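Local structure of xylulose kinase (Escherichia coli, 2ITM) at residues H275-A280 with R284-S289. The protein catalyses the ATP-dependent phosphorylation of D-xylulose to D-xylulose 5-phosphate, and less efficiently that of 1-deoxy-D-xylulose. Sequence-based numbering, arbitrary orientation.
Sequences HSFCHA and RWHLMS. With XUL (D-xylulose), chain C.
F277 and H286 form a hydrogen-bonded pair of an antiparallel beta hairpin. F277 N donates to H286 O, and H286 N returns a bond to F277 O; both are 3.0 Å long. H275 and M288 repeat the pattern, and H279 N closes the ladder on R284 O at 2.8 Å.

In H286, a chi1 of 84° puts CG between the backbone N and the carbonyl carbon, and the ring beyond CB then lies against F277 and C278. In the ring, ND1 lies 3.5 Å from C278 O. CE1 rests on F277 CB at 3.8 Å. NE2, at the tip, comes in at the edge of the F277 ring, 4.0 Å from CD1. The two rings are oblique, their planes 64° apart. H286 also turns an edge toward the face of H279 in an offset edge-to-face pair. With an alanine here, F260 would probably lose its stacking partner and a gap would open between F277 and H279.

M288 lies on the same face as F277 and H286. Its CE reaches D-xylulose, 3.4 Å from O2 of the sugar, so this face of the hairpin contributes to the substrate pocket. On the other face, S276 OG meets L287 CD1 and bonds to L267 O. Near the turn, C278 SG sits obliquely beside the W285 indole, 3.8 Å from NE1, which is hydrogen-bonded to V179 O.

The hairpin lies in the FGGY C-terminal domain. Strand 275-278 is an edge strand of its sheet within the chain, and strand 285-291 pairs next with strand 257-262, where F260 stacks on H286. Helix 233-241 packs against H279 and M288, and helix 168-172 against F277 and C278.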
loop_
_atom_site.group_PDB
_atom_site.type_symbol
_atom_site.label_atom_id
_atom_site.label_comp_id
_atom_site.label_asym_id
_atom_site.label_seq_id
_atom_site.Cartn_x
_atom_site.Cartn_y
_atom_site.Cartn_z
ATOM N N HIS A 275 -21.638 16.231 15.132
ATOM C CA HIS A 275 -22.497 16.093 16.281
ATOM C C HIS A 275 -22.817 17.397 16.975
ATOM O O HIS A 275 -22.000 18.291 17.040
ATOM C CB HIS A 275 -21.942 15.065 17.234
ATOM C CG HIS A 275 -21.951 13.691 16.667
ATOM N ND1 HIS A 275 -20.834 12.894 16.625
ATOM C CD2 HIS A 275 -22.937 12.994 16.067
ATOM C CE1 HIS A 275 -21.138 11.752 16.048
ATOM N NE2 HIS A 275 -22.408 11.787 15.697
ATOM N N SER A 276 -24.045 17.479 17.463
ATOM C CA SER A 276 -24.532 18.663 18.126
ATOM C C SER A 276 -25.047 18.324 19.515
ATOM O O SER A 276 -25.947 17.513 19.674
ATOM C CB SER A 276 -25.612 19.341 17.285
ATOM O OG SER A 276 -26.120 20.489 17.917
ATOM N N PHE A 277 -24.443 18.934 20.512
ATOM C CA PHE A 277 -24.802 18.722 21.899
ATOM C C PHE A 277 -24.941 20.015 22.671
ATOM O O PHE A 277 -24.514 21.069 22.218
ATOM C CB PHE A 277 -23.761 17.850 22.589
ATOM C CG PHE A 277 -23.557 16.521 21.966
ATOM C CD1 PHE A 277 -22.307 16.119 21.564
ATOM C CD2 PHE A 277 -24.611 15.655 21.805
ATOM C CE1 PHE A 277 -22.116 14.899 21.001
ATOM C CE2 PHE A 277 -24.422 14.424 21.250
ATOM C CZ PHE A 277 -23.175 14.040 20.852
ATOM N N CYS A 278 -25.507 19.923 23.864
ATOM C CA CYS A 278 -25.384 20.984 24.835
ATOM C C CYS A 278 -23.936 21.129 25.289
ATOM O O CYS A 278 -23.205 20.162 25.342
ATOM C CB CYS A 278 -26.325 20.755 26.023
ATOM S SG CYS A 278 -28.080 20.669 25.648
ATOM N N HIS A 279 -23.533 22.352 25.590
ATOM C CA HIS A 279 -22.262 22.618 26.251
ATOM C C HIS A 279 -22.414 22.522 27.769
ATOM O O HIS A 279 -23.507 22.602 28.286
ATOM C CB HIS A 279 -21.738 23.998 25.839
ATOM C CG HIS A 279 -20.268 24.191 26.035
ATOM N ND1 HIS A 279 -19.456 23.238 26.604
ATOM C CD2 HIS A 279 -19.463 25.229 25.727
ATOM C CE1 HIS A 279 -18.216 23.683 26.642
ATOM N NE2 HIS A 279 -18.195 24.892 26.118
ATOM N N ALA A 280 -21.299 22.365 28.468
ATOM C CA ALA A 280 -21.305 22.215 29.913
ATOM C C ALA A 280 -21.489 23.541 30.652
ATOM O O ALA A 280 -21.237 23.644 31.838
ATOM C CB ALA A 280 -20.050 21.512 30.382
ATOM N N ARG A 284 -25.321 27.425 26.537
ATOM C CA ARG A 284 -24.287 27.177 25.564
ATOM C C ARG A 284 -24.448 25.830 24.891
ATOM O O ARG A 284 -24.838 24.859 25.517
ATOM C CB ARG A 284 -22.912 27.266 26.205
ATOM C CG ARG A 284 -22.414 28.659 26.465
ATOM C CD ARG A 284 -22.389 29.544 25.254
ATOM N NE ARG A 284 -23.344 30.620 25.414
ATOM C CZ ARG A 284 -23.049 31.799 25.905
ATOM N NH1 ARG A 284 -21.819 32.068 26.261
ATOM N NH2 ARG A 284 -23.987 32.709 26.034
ATOM N N TRP A 285 -24.103 25.796 23.611
ATOM C CA TRP A 285 -24.253 24.632 22.755
ATOM C C TRP A 285 -22.999 24.502 21.888
ATOM O O TRP A 285 -22.280 25.460 21.700
ATOM C CB TRP A 285 -25.453 24.827 21.836
ATOM C CG TRP A 285 -26.761 24.516 22.422
ATOM C CD1 TRP A 285 -27.347 23.311 22.476
ATOM C CD2 TRP A 285 -27.670 25.433 23.012
ATOM N NE1 TRP A 285 -28.576 23.405 23.075
ATOM C CE2 TRP A 285 -28.792 24.708 23.417
ATOM C CE3 TRP A 285 -27.647 26.804 23.245
ATOM C CZ2 TRP A 285 -29.871 25.300 24.035
ATOM C CZ3 TRP A 285 -28.714 27.386 23.853
ATOM C CH2 TRP A 285 -29.815 26.640 24.242
ATOM N N HIS A 286 -22.763 23.321 21.340
ATOM C CA HIS A 286 -21.575 23.068 20.538
ATOM C C HIS A 286 -21.723 21.997 19.473
ATOM O O HIS A 286 -22.570 21.118 19.563
ATOM C CB HIS A 286 -20.352 22.778 21.407
ATOM C CG HIS A 286 -20.233 21.354 21.846
ATOM N ND1 HIS A 286 -20.683 20.914 23.067
ATOM C CD2 HIS A 286 -19.698 20.274 21.236
ATOM C CE1 HIS A 286 -20.435 19.625 23.186
ATOM N NE2 HIS A 286 -19.839 19.214 22.087
ATOM N N LEU A 287 -20.880 22.092 18.461
ATOM C CA LEU A 287 -20.725 21.043 17.482
ATOM C C LEU A 287 -19.422 20.331 17.762
ATOM O O LEU A 287 -18.506 20.900 18.324
ATOM C CB LEU A 287 -20.703 21.623 16.071
ATOM C CG LEU A 287 -22.008 21.699 15.299
ATOM C CD1 LEU A 287 -23.146 21.995 16.193
ATOM C CD2 LEU A 287 -21.919 22.727 14.220
ATOM N N MET A 288 -19.348 19.078 17.363
ATOM C CA MET A 288 -18.091 18.362 17.411
ATOM C C MET A 288 -17.967 17.286 16.345
ATOM O O MET A 288 -18.955 16.755 15.861
ATOM C CB MET A 288 -17.800 17.834 18.822
ATOM C CG MET A 288 -18.173 16.402 19.074
ATOM S SD MET A 288 -17.061 15.246 18.277
ATOM C CE MET A 288 -16.622 14.198 19.633
ATOM N N SER A 289 -16.730 17.000 15.977
ATOM C CA SER A 289 -16.435 15.962 15.022
ATOM C C SER A 289 -15.141 15.280 15.391
ATOM O O SER A 289 -14.157 15.934 15.694
ATOM C CB SER A 289 -16.344 16.547 13.621
ATOM O OG SER A 289 -16.106 15.541 12.681
HETATM C C1 XUL C . -18.240 11.007 21.127
HETATM C C2 XUL C . -16.836 11.369 21.580
HETATM C C3 XUL C . -16.539 11.361 23.038
HETATM C C4 XUL C . -15.561 10.234 23.242
HETATM C C5 XUL C . -15.450 9.802 24.689
HETATM O O1 XUL C . -19.090 12.123 21.174
HETATM O O2 XUL C . -15.755 11.137 20.705
HETATM O O3 XUL C . -17.729 10.999 23.675
HETATM O O4 XUL C . -16.068 9.183 22.467
HETATM O O5 XUL C . -16.343 10.548 25.452
#